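Local coordinates for protein SmhB (Serratia marcescens, PDB 6ZZ5) that is the B component, in its soluble form, of the tripartite alpha-pore-forming toxin Smh and probably takes part in building the membrane pore, at residues I3-M8 and D81-Q86; E100-A105 and S307-L312; K112-Q117 and E291-N296; E118-T123 and Q280-W285. All blocks are in the same frame, centred on the assembly; numbering follows the deposited sequence.

Contact 1. Residues I3-M8 and D81-Q86; sequences IPTLYM and DYFETQ. With EDO (1,2-ethanediol), chain I.
T5 meets the ring of F83 at its outer edge. From CB of T5 the nearest ring atom is CZ of F83, at 4.2 Å. The side chain then forks. The methyl T5 CG2 stands anti to the backbone N and lies against F83 CZ and CE1, 3.9 Å from each. The hydroxyl branch, anti to the carbonyl carbon (chi1 -63°), comes closer: T5 OG1 is 3.6 Å from F83 CE1, near the ring plane. T5 OG1 also hydrogen-bonds to a water at 2.6 Å. That water also accepts from NE2 of Q86, so it bridges the two segments. On F83 the second touch is made by M8, whose CB sits at the ring edge 4.2 Å from CE2.

The two segments belong to helices 4-30 and 44-92 of the long helical bundle of this HBL-family toxin, and T5 lies near the start of the first. Helix 321-336 adds V324 against T5 and L325 against F83. Y82 places CD2 over the centre of one face of the F83 ring, within the same helix. Both polar atoms of the Q86 amide have partners. Its NE2 gives to the water, while Q86 OE1 accepts from Y82 OH at 2.6 Å, in the carbonyl plane and on a lone pair. An ethanediol, probably from the crystallisation liquor, also donates through its O2 to Q86 OE1.

Contact 2. Residues E100-A105 and S307-L312; sequences EQWLSA and SFLRQL. With SO4 (sulfate ion), chain D.
W102 lays its indole against L309, and these two residues bury more surface in the contact than any others. L309 CB stands over one face of the six-membered ring of W102. It is 3.9 Å from the ring centroid and only 7° off the ring normal, which makes a clear CH-pi contact. The leucine reaches further along the indole with one branch: L309 CD1 is 4.0 Å from W102 CE3 and also lies near W102 CD2. The indole and the leucine point opposite ways as they overlap. CG of W102 is anti to its carbonyl carbon, and the indole extends toward helix 306-319.

R310 is the third partner. Its aliphatic part comes to the indole obliquely, with R310 CG 4.2 Å from W102 CZ2. The chain bends at chi3 (-86°) and carries the guanidinium past the indole. A water at the indole edge accepts from W102 NE1 at 3.1 Å and from R310 NH1 at 2.9 Å. This gives the ring nitrogen a partner and ties it to the arginine. The guanidinium also holds a sulfate, probably from the crystallisation liquor, at its edge. R310 NH2 donates to sulfate O3 at 2.7 Å, almost straight at 176°, and NH1 donates to O1. The anion probably offsets the positive charge of R310.

The contact joins helices 99-151 and 306-319 at one end of the elongated bundle. L299 of helix 252-300 packs on both W102 and L309. I89 of helix 44-92 and M93 and A97 of the following loop also touch the indole.

Contact 3. Residues K112-Q117 and E291-N296; sequences KAKEYQ and ELETLN. With EDO (1,2-ethanediol), chain J; EDO (1,2-ethanediol), chain I.
A113 and L292 make the apolar part of this contact. The methyl A113 CB meets one branch of the leucine, CD1 of L292, at 3.9 Å. CG of L292 is anti to its carbonyl carbon (chi1 -69°), which helps to bring this branch to the alanine. Both residues are buried. Y82 of helix 44-92 and V109 of helix 99-151 also pack on L292.

The charged part lies beside it, at the outer margin. K114 and E293 form a salt bridge, with K114 NZ 3.5 Å from E293 OE2. The two side chains come together at a slant. The position of E293 OE2 is less sure than the rest, so the details of this bridge are doubtful. D111 gives K114 NZ a second, long and weak, ionic partner.

The segments lie on helices 99-151 and 252-300, two long members of the alpha-helical bundle of this toxin. More polar links run between the same helices: the amide of Q117 hydrogen-bonds to T289 OG1 through OE1 and to D286 OD1 through NE2.

Two ethanediols bind beside the contact, at E291. Neither bridges the segments, and both probably come from the crystallisation liquor. One donates through its O1 to E291 OE2 at 3.1 Å. The other donates through its O2 to E291 OE1, but the modelled distance is too short to trust in detail. L312 of helix 306-319 also touches E291.

Contact 4. Residues E118-T123 and Q280-W285; sequences EVSANT and QMNNAW
S120 is wedged between N282 and W285 where the two helices run close. The CA atoms of S120 and N282 are only 5.2 Å apart. The short helix axes approach to 8.7 Å and are nearly antiparallel, at 161°. The small side chains of S120 and A121 on helix 99-151 are consistent with this closeness. S120 OG is 3.3 Å from N282 CA, and S120 CB lies 3.5 Å from CD1 of the W285 indole, approaching it obliquely. The serine oxygen stands between the backbone N and the carbonyl carbon (chi1 81°). There it hydrogen-bonds to Q117 O in its own helix while resting against N282. A121 packs beside the N282 side chain.

The other side is looser. E118, N122 and N283 are exposed and direct their CB atoms away from the facing segment. E118 forms a salt bridge with R125 along its own helix.

Around W285, M8 of helix 4-30 and I79 of helix 44-92 pack on the indole, and N75 of helix 44-92 hydrogen-bonds to its NE1. The chemistry therefore implies a close helix pair in which the buried polar atoms of S120 and W285 find partners outside the facing segment.

Overall arrangement
Contacts 3 and 4 join the same two helices, 99-151 and 252-300, with centres 13 Å apart. Contact 4 is nested in the chain loop closed by contact 3. Y116 CB meets W285 CH2 at 3.5 Å between them. Contact 2 lies further toward the bundle end, 14 Å from contact 3 between centres and 26 Å from contact 4. L312 of contact 2 touches L295 of contact 3. Contact 1 closes before the others open. It meets contact 3 through D81 OD2 and Y116 OH, a probable hydrogen bond of 2.5 Å, and contact 4 through M8 and W285. One ethanediol touches both contacts 1 and 3.

Contact 1. Residues I3-M8 and D81-Q86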
# COMPACT_ATOMS: atom_id res chain seq x y z
N ILE A 3 6.47 9.62 -23.50
CA ILE A 3 5.46 9.65 -22.42
C ILE A 3 5.47 8.30 -21.68
O ILE A 3 5.35 8.32 -20.46
CB ILE A 3 4.02 10.12 -22.84
CG1 ILE A 3 3.14 10.34 -21.60
CG2 ILE A 3 3.27 9.22 -23.82
CD1 ILE A 3 3.76 11.23 -20.54
N PRO A 4 5.63 7.12 -22.32
CA PRO A 4 5.69 5.87 -21.56
C PRO A 4 6.69 5.93 -20.40
O PRO A 4 6.36 5.35 -19.37
CB PRO A 4 6.07 4.76 -22.57
CG PRO A 4 5.62 5.32 -23.90
CD PRO A 4 5.68 6.85 -23.78
N THR A 5 7.85 6.56 -20.57
CA THR A 5 8.87 6.57 -19.50
C THR A 5 8.33 7.33 -18.28
O THR A 5 8.62 6.92 -17.14
CB THR A 5 10.21 7.12 -19.99
OG1 THR A 5 10.65 6.23 -21.00
CG2 THR A 5 11.19 7.21 -18.84
N LEU A 6 7.57 8.39 -18.49
CA LEU A 6 7.00 9.20 -17.37
C LEU A 6 5.82 8.44 -16.76
O LEU A 6 5.71 8.54 -15.52
CB LEU A 6 6.61 10.59 -17.87
CG LEU A 6 7.79 11.40 -18.47
CD1 LEU A 6 7.32 12.73 -19.06
CD2 LEU A 6 8.93 11.61 -17.46
N TYR A 7 5.05 7.69 -17.56
CA TYR A 7 3.94 6.86 -17.03
C TYR A 7 4.56 5.75 -16.18
O TYR A 7 4.04 5.47 -15.10
CB TYR A 7 3.09 6.19 -18.11
CG TYR A 7 2.14 7.02 -18.91
CD1 TYR A 7 1.41 8.04 -18.33
CD2 TYR A 7 1.89 6.71 -20.25
CE1 TYR A 7 0.49 8.78 -19.06
CE2 TYR A 7 1.00 7.47 -21.01
CZ TYR A 7 0.29 8.49 -20.41
OH TYR A 7 -0.60 9.22 -21.15
N MET A 8 5.64 5.11 -16.68
CA MET A 8 6.43 4.10 -15.93
C MET A 8 6.87 4.68 -14.57
O MET A 8 6.69 4.00 -13.55
CB MET A 8 7.64 3.59 -16.70
CG MET A 8 7.26 2.76 -17.97
SD MET A 8 6.57 1.13 -17.59
CE MET A 8 8.10 0.42 -16.94
N ASP A 81 15.86 -3.03 -14.59
CA ASP A 81 16.56 -3.88 -15.59
C ASP A 81 16.11 -3.45 -16.99
O ASP A 81 16.98 -3.42 -17.89
CB ASP A 81 16.35 -5.37 -15.39
CG ASP A 81 17.00 -6.17 -16.52
OD1 ASP A 81 18.22 -5.91 -16.87
OD2 ASP A 81 16.25 -6.90 -17.14
N TYR A 82 14.85 -3.08 -17.16
CA TYR A 82 14.35 -2.58 -18.47
C TYR A 82 15.16 -1.34 -18.89
O TYR A 82 15.70 -1.30 -19.98
CB TYR A 82 12.84 -2.30 -18.54
CG TYR A 82 12.59 -1.62 -19.85
CD1 TYR A 82 12.52 -2.36 -21.02
CD2 TYR A 82 12.67 -0.24 -19.95
CE1 TYR A 82 12.44 -1.74 -22.26
CE2 TYR A 82 12.63 0.39 -21.19
CZ TYR A 82 12.55 -0.36 -22.35
OH TYR A 82 12.54 0.26 -23.57
N PHE A 83 15.28 -0.34 -18.02
CA PHE A 83 15.90 0.94 -18.35
C PHE A 83 17.41 0.77 -18.46
O PHE A 83 18.01 1.49 -19.28
CB PHE A 83 15.39 2.06 -17.43
CG PHE A 83 14.04 2.55 -17.86
CD1 PHE A 83 13.86 3.18 -19.09
CD2 PHE A 83 12.90 2.27 -17.11
CE1 PHE A 83 12.60 3.60 -19.50
CE2 PHE A 83 11.64 2.68 -17.55
CZ PHE A 83 11.49 3.33 -18.73
N GLU A 84 18.02 -0.13 -17.70
CA GLU A 84 19.45 -0.45 -17.91
C GLU A 84 19.65 -1.06 -19.32
O GLU A 84 20.61 -0.74 -20.00
CB GLU A 84 20.00 -1.38 -16.80
CG GLU A 84 20.13 -0.71 -15.45
CD GLU A 84 21.19 0.38 -15.35
OE1 GLU A 84 21.90 0.60 -16.36
OE2 GLU A 84 21.33 0.97 -14.24
N THR A 85 18.76 -1.93 -19.74
CA THR A 85 18.83 -2.54 -21.09
C THR A 85 18.58 -1.44 -22.14
O THR A 85 19.27 -1.43 -23.16
CB THR A 85 17.81 -3.66 -21.21
OG1 THR A 85 18.12 -4.65 -20.21
CG2 THR A 85 17.85 -4.29 -22.57
N GLN A 86 17.66 -0.53 -21.89
CA GLN A 86 17.39 0.58 -22.83
C GLN A 86 18.64 1.44 -22.92
O GLN A 86 19.01 1.83 -24.03
CB GLN A 86 16.13 1.34 -22.48
CG GLN A 86 15.72 2.31 -23.59
CD GLN A 86 14.52 3.15 -23.25
OE1 GLN A 86 13.38 2.68 -23.34
NE2 GLN A 86 14.77 4.39 -22.86
C1 EDO I . 11.99 4.70 -26.30
O1 EDO I . 11.32 5.95 -26.29
C2 EDO I . 11.29 3.70 -25.47
O2 EDO I . 11.23 4.09 -24.11
O HOH W 1 12.90 6.50 -22.27

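Contact 2. Residues E100-A105 and S307-L312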
# COMPACT_ATOMS: atom_id res chain seq x y z
N GLU A 100 19.55 -4.44 -39.46
CA GLU A 100 19.27 -5.81 -38.99
C GLU A 100 19.42 -5.85 -37.45
O GLU A 100 18.63 -6.50 -36.79
CB GLU A 100 20.28 -6.72 -39.66
CG GLU A 100 20.12 -8.16 -39.34
CD GLU A 100 21.18 -8.99 -40.03
OE1 GLU A 100 20.81 -10.02 -40.58
OE2 GLU A 100 22.39 -8.64 -39.95
N GLN A 101 20.50 -5.29 -36.94
CA GLN A 101 20.78 -5.27 -35.48
C GLN A 101 19.70 -4.48 -34.75
O GLN A 101 19.22 -4.95 -33.69
CB GLN A 101 22.16 -4.69 -35.26
CG GLN A 101 23.25 -5.67 -35.68
CD GLN A 101 24.62 -5.16 -35.40
OE1 GLN A 101 25.04 -4.15 -35.93
NE2 GLN A 101 25.37 -5.93 -34.60
N TRP A 102 19.26 -3.35 -35.32
CA TRP A 102 18.18 -2.54 -34.70
C TRP A 102 16.87 -3.34 -34.67
O TRP A 102 16.18 -3.29 -33.63
CB TRP A 102 17.99 -1.21 -35.41
CG TRP A 102 18.91 -0.16 -34.95
CD1 TRP A 102 19.95 0.39 -35.65
CD2 TRP A 102 18.81 0.57 -33.72
NE1 TRP A 102 20.53 1.36 -34.90
CE2 TRP A 102 19.85 1.51 -33.73
CE3 TRP A 102 17.97 0.50 -32.62
CZ2 TRP A 102 20.08 2.38 -32.68
CZ3 TRP A 102 18.17 1.39 -31.58
CH2 TRP A 102 19.20 2.32 -31.63
N LEU A 103 16.54 -4.08 -35.74
CA LEU A 103 15.33 -4.93 -35.77
C LEU A 103 15.47 -6.00 -34.66
O LEU A 103 14.48 -6.26 -33.97
CB LEU A 103 15.15 -5.61 -37.13
CG LEU A 103 14.72 -4.67 -38.26
CD1 LEU A 103 14.93 -5.36 -39.62
CD2 LEU A 103 13.25 -4.23 -38.09
N SER A 104 16.62 -6.65 -34.54
CA SER A 104 16.76 -7.70 -33.49
C SER A 104 16.62 -7.04 -32.11
O SER A 104 15.90 -7.59 -31.25
CB SER A 104 18.07 -8.45 -33.62
OG SER A 104 18.12 -9.09 -34.87
N ALA A 105 17.29 -5.91 -31.90
CA ALA A 105 17.26 -5.17 -30.62
C ALA A 105 15.81 -4.86 -30.27
O ALA A 105 15.40 -5.14 -29.09
CB ALA A 105 18.11 -3.92 -30.67
N SER A 307 18.35 6.26 -38.48
CA SER A 307 18.61 7.64 -38.01
C SER A 307 17.55 8.06 -36.98
O SER A 307 17.89 8.66 -35.95
CB SER A 307 18.69 8.58 -39.18
OG SER A 307 19.05 9.84 -38.70
N PHE A 308 16.29 7.68 -37.21
CA PHE A 308 15.18 8.00 -36.30
C PHE A 308 15.47 7.34 -34.95
O PHE A 308 15.31 7.94 -33.89
CB PHE A 308 13.87 7.49 -36.89
CG PHE A 308 12.69 7.78 -36.04
CD1 PHE A 308 12.00 8.97 -36.19
CD2 PHE A 308 12.23 6.85 -35.12
CE1 PHE A 308 10.87 9.25 -35.43
CE2 PHE A 308 11.10 7.13 -34.36
CZ PHE A 308 10.43 8.33 -34.50
N LEU A 309 15.88 6.09 -34.99
CA LEU A 309 16.13 5.29 -33.76
C LEU A 309 17.37 5.80 -33.02
O LEU A 309 17.33 5.87 -31.78
CB LEU A 309 16.26 3.82 -34.13
CG LEU A 309 14.94 3.18 -34.57
CD1 LEU A 309 15.23 1.87 -35.26
CD2 LEU A 309 14.02 3.00 -33.37
N ARG A 310 18.42 6.18 -33.74
CA ARG A 310 19.56 6.85 -33.09
C ARG A 310 19.07 8.08 -32.31
O ARG A 310 19.41 8.18 -31.12
CB ARG A 310 20.64 7.16 -34.12
CG ARG A 310 21.23 5.91 -34.73
CD ARG A 310 22.56 6.15 -35.43
NE ARG A 310 22.24 6.57 -36.76
CZ ARG A 310 22.24 5.83 -37.87
NH1 ARG A 310 22.63 4.56 -37.89
NH2 ARG A 310 21.86 6.38 -38.99
N GLN A 311 18.29 8.96 -32.96
CA GLN A 311 17.76 10.20 -32.33
C GLN A 311 16.97 9.81 -31.09
O GLN A 311 17.18 10.39 -30.00
CB GLN A 311 16.89 11.02 -33.31
CG GLN A 311 16.44 12.41 -32.84
CD GLN A 311 15.37 12.51 -31.75
OE1 GLN A 311 14.42 11.70 -31.69
NE2 GLN A 311 15.51 13.51 -30.86
N LEU A 312 16.06 8.84 -31.22
CA LEU A 312 15.09 8.52 -30.16
C LEU A 312 15.82 7.94 -28.95
O LEU A 312 15.55 8.38 -27.81
CB LEU A 312 14.08 7.53 -30.71
CG LEU A 312 13.02 7.12 -29.69
CD1 LEU A 312 12.13 8.29 -29.35
CD2 LEU A 312 12.20 5.99 -30.25
S SO4 D . 21.98 3.63 -41.70
O1 SO4 D . 22.07 2.81 -40.50
O2 SO4 D . 23.21 3.54 -42.43
O3 SO4 D . 21.75 4.99 -41.32
O4 SO4 D . 20.89 3.19 -42.51
O HOH W 2 23.21 2.72 -35.74

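Contact 3. Residues K112-Q117 and E291-N296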
# COMPACT_ATOMS: atom_id res chain seq x y z
N LYS A 112 11.27 -8.59 -23.81
CA LYS A 112 11.60 -8.45 -22.37
C LYS A 112 10.54 -7.53 -21.70
O LYS A 112 10.01 -7.88 -20.62
CB LYS A 112 13.06 -8.01 -22.22
CG LYS A 112 13.54 -7.88 -20.78
CD LYS A 112 13.54 -9.25 -20.05
CE LYS A 112 14.01 -10.42 -20.89
NZ LYS A 112 14.99 -11.25 -20.17
N ALA A 113 10.21 -6.39 -22.29
CA ALA A 113 9.17 -5.48 -21.77
C ALA A 113 7.85 -6.26 -21.64
O ALA A 113 7.14 -6.04 -20.66
CB ALA A 113 8.99 -4.26 -22.64
N LYS A 114 7.48 -7.05 -22.63
CA LYS A 114 6.22 -7.84 -22.59
C LYS A 114 6.24 -8.84 -21.42
O LYS A 114 5.17 -9.08 -20.83
CB LYS A 114 6.01 -8.62 -23.88
CG LYS A 114 5.46 -7.79 -25.02
CD LYS A 114 5.19 -8.60 -26.26
CE LYS A 114 6.27 -8.41 -27.31
NZ LYS A 114 6.08 -9.32 -28.46
N GLU A 115 7.39 -9.43 -21.11
CA GLU A 115 7.51 -10.37 -19.98
C GLU A 115 7.28 -9.55 -18.70
O GLU A 115 6.58 -10.03 -17.80
CB GLU A 115 8.85 -11.09 -20.10
CG GLU A 115 9.25 -11.92 -18.93
CD GLU A 115 10.73 -12.37 -19.00
OE1 GLU A 115 11.22 -12.76 -20.10
OE2 GLU A 115 11.41 -12.31 -17.94
N TYR A 116 7.84 -8.35 -18.59
CA TYR A 116 7.69 -7.52 -17.37
C TYR A 116 6.23 -7.04 -17.26
O TYR A 116 5.69 -6.97 -16.16
CB TYR A 116 8.69 -6.37 -17.34
CG TYR A 116 10.14 -6.79 -17.22
CD1 TYR A 116 10.47 -7.99 -16.62
CD2 TYR A 116 11.17 -5.99 -17.68
CE1 TYR A 116 11.79 -8.40 -16.47
CE2 TYR A 116 12.51 -6.39 -17.53
CZ TYR A 116 12.81 -7.57 -16.89
OH TYR A 116 14.10 -8.02 -16.76
N GLN A 117 5.62 -6.73 -18.38
CA GLN A 117 4.19 -6.35 -18.43
C GLN A 117 3.35 -7.50 -17.89
O GLN A 117 2.45 -7.22 -17.08
CB GLN A 117 3.77 -6.00 -19.85
CG GLN A 117 2.31 -5.60 -19.90
CD GLN A 117 1.91 -5.14 -21.28
OE1 GLN A 117 2.75 -4.81 -22.12
NE2 GLN A 117 0.61 -5.08 -21.48
N GLU A 291 4.77 0.97 -27.61
CA GLU A 291 5.74 1.84 -28.30
C GLU A 291 6.82 0.96 -28.95
O GLU A 291 7.16 1.19 -30.16
CB GLU A 291 6.34 2.91 -27.40
CG GLU A 291 7.21 3.86 -28.21
CD GLU A 291 7.90 5.05 -27.55
OE1 GLU A 291 7.43 5.54 -26.49
OE2 GLU A 291 8.91 5.52 -28.13
N LEU A 292 7.41 0.05 -28.21
CA LEU A 292 8.57 -0.72 -28.73
C LEU A 292 8.12 -1.58 -29.90
O LEU A 292 8.91 -1.73 -30.87
CB LEU A 292 9.14 -1.59 -27.61
CG LEU A 292 9.81 -0.81 -26.49
CD1 LEU A 292 10.11 -1.76 -25.35
CD2 LEU A 292 11.11 -0.20 -27.02
N GLU A 293 6.93 -2.19 -29.82
CA GLU A 293 6.37 -3.00 -30.92
C GLU A 293 6.13 -2.11 -32.14
O GLU A 293 6.44 -2.55 -33.24
CB GLU A 293 5.07 -3.71 -30.51
CG GLU A 293 5.35 -4.89 -29.58
CD GLU A 293 4.18 -5.46 -28.80
OE1 GLU A 293 3.06 -5.03 -29.05
OE2 GLU A 293 4.41 -6.34 -27.92
N THR A 294 5.61 -0.90 -31.95
CA THR A 294 5.38 0.05 -33.06
C THR A 294 6.70 0.43 -33.75
O THR A 294 6.73 0.45 -35.02
CB THR A 294 4.56 1.26 -32.61
OG1 THR A 294 3.39 0.68 -32.04
CG2 THR A 294 4.12 2.13 -33.77
N LEU A 295 7.74 0.72 -32.99
CA LEU A 295 9.07 1.02 -33.55
C LEU A 295 9.53 -0.14 -34.42
O LEU A 295 10.03 0.10 -35.56
CB LEU A 295 10.06 1.32 -32.42
CG LEU A 295 9.77 2.60 -31.62
CD1 LEU A 295 10.65 2.65 -30.40
CD2 LEU A 295 9.96 3.88 -32.44
N ASN A 296 9.43 -1.36 -33.91
CA ASN A 296 9.88 -2.61 -34.58
C ASN A 296 9.15 -2.77 -35.92
O ASN A 296 9.81 -2.93 -36.93
CB ASN A 296 9.66 -3.83 -33.66
CG ASN A 296 10.42 -5.03 -34.18
OD1 ASN A 296 11.14 -4.94 -35.17
ND2 ASN A 296 10.41 -6.12 -33.45
C1 EDO J . 8.96 9.72 -26.44
O1 EDO J . 9.13 9.95 -25.05
C2 EDO J . 8.26 8.45 -26.68
O2 EDO J . 8.62 7.49 -25.70
C1 EDO I . 11.99 4.70 -26.30
O1 EDO I . 11.32 5.95 -26.29
C2 EDO I . 11.29 3.70 -25.47
O2 EDO I . 11.23 4.09 -24.11

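Contact 4. Residues E118-T123 and Q280-W285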
# COMPACT_ATOMS: atom_id res chain seq x y z
N GLU A 118 3.61 -8.72 -18.33
CA GLU A 118 2.86 -9.92 -17.88
C GLU A 118 3.06 -10.12 -16.39
O GLU A 118 2.09 -10.52 -15.73
CB GLU A 118 3.22 -11.18 -18.67
CG GLU A 118 2.29 -12.36 -18.39
CD GLU A 118 0.79 -12.14 -18.54
OE1 GLU A 118 0.35 -11.15 -19.21
OE2 GLU A 118 0.06 -12.94 -17.97
N VAL A 119 4.26 -9.87 -15.85
CA VAL A 119 4.46 -9.91 -14.39
C VAL A 119 3.51 -8.87 -13.73
O VAL A 119 2.87 -9.21 -12.73
CB VAL A 119 5.92 -9.68 -13.98
CG1 VAL A 119 6.00 -9.50 -12.47
CG2 VAL A 119 6.79 -10.82 -14.50
N SER A 120 3.43 -7.66 -14.26
CA SER A 120 2.63 -6.57 -13.67
C SER A 120 1.15 -6.99 -13.72
O SER A 120 0.39 -6.66 -12.80
CB SER A 120 2.91 -5.24 -14.31
OG SER A 120 2.19 -5.12 -15.55
N ALA A 121 0.75 -7.66 -14.78
CA ALA A 121 -0.62 -8.14 -15.01
C ALA A 121 -0.94 -9.28 -14.02
O ALA A 121 -2.06 -9.27 -13.47
CB ALA A 121 -0.79 -8.60 -16.43
N ASN A 122 -0.03 -10.21 -13.77
CA ASN A 122 -0.23 -11.28 -12.75
C ASN A 122 -0.37 -10.64 -11.37
O ASN A 122 -1.25 -11.03 -10.63
CB ASN A 122 0.82 -12.39 -12.86
CG ASN A 122 0.53 -13.26 -14.07
OD1 ASN A 122 -0.62 -13.31 -14.54
ND2 ASN A 122 1.55 -13.92 -14.61
N THR A 123 0.43 -9.65 -11.05
CA THR A 123 0.35 -8.90 -9.78
C THR A 123 -1.03 -8.25 -9.64
O THR A 123 -1.64 -8.41 -8.57
CB THR A 123 1.50 -7.89 -9.66
OG1 THR A 123 2.70 -8.66 -9.70
CG2 THR A 123 1.45 -7.13 -8.36
N GLN A 280 -2.63 0.97 -12.79
CA GLN A 280 -1.80 2.08 -13.34
C GLN A 280 -0.43 1.51 -13.78
O GLN A 280 0.01 1.81 -14.88
CB GLN A 280 -1.72 3.20 -12.32
CG GLN A 280 -0.82 4.36 -12.73
CD GLN A 280 -0.60 5.46 -11.70
OE1 GLN A 280 -0.93 5.35 -10.54
NE2 GLN A 280 0.10 6.51 -12.12
N MET A 281 0.22 0.68 -12.98
CA MET A 281 1.56 0.12 -13.33
C MET A 281 1.45 -0.73 -14.58
O MET A 281 2.28 -0.53 -15.47
CB MET A 281 2.18 -0.68 -12.18
CG MET A 281 3.64 -0.99 -12.37
SD MET A 281 4.71 0.46 -12.41
CE MET A 281 5.15 0.44 -14.15
N ASN A 282 0.48 -1.65 -14.65
CA ASN A 282 0.26 -2.51 -15.85
C ASN A 282 -0.01 -1.64 -17.07
O ASN A 282 0.50 -1.95 -18.14
CB ASN A 282 -0.92 -3.48 -15.60
CG ASN A 282 -1.09 -4.58 -16.60
OD1 ASN A 282 -0.44 -4.64 -17.66
ND2 ASN A 282 -1.97 -5.49 -16.27
N ASN A 283 -0.83 -0.59 -16.94
CA ASN A 283 -1.13 0.32 -18.06
C ASN A 283 0.15 1.02 -18.55
O ASN A 283 0.31 1.23 -19.77
CB ASN A 283 -2.17 1.37 -17.67
CG ASN A 283 -3.55 0.79 -17.50
OD1 ASN A 283 -3.82 -0.31 -17.95
ND2 ASN A 283 -4.40 1.55 -16.84
N ALA A 284 1.07 1.32 -17.65
CA ALA A 284 2.35 1.98 -18.01
C ALA A 284 3.23 0.99 -18.78
O ALA A 284 3.74 1.36 -19.86
CB ALA A 284 2.99 2.58 -16.79
N TRP A 285 3.34 -0.26 -18.34
CA TRP A 285 4.07 -1.28 -19.13
C TRP A 285 3.41 -1.42 -20.50
O TRP A 285 4.14 -1.58 -21.47
CB TRP A 285 4.10 -2.62 -18.40
CG TRP A 285 5.07 -2.69 -17.28
CD1 TRP A 285 4.79 -2.80 -15.93
CD2 TRP A 285 6.50 -2.79 -17.40
NE1 TRP A 285 5.95 -2.92 -15.22
CE2 TRP A 285 7.01 -2.92 -16.08
CE3 TRP A 285 7.38 -2.73 -18.48
CZ2 TRP A 285 8.37 -3.05 -15.81
CZ3 TRP A 285 8.72 -2.88 -18.22
CH2 TRP A 285 9.21 -2.98 -16.90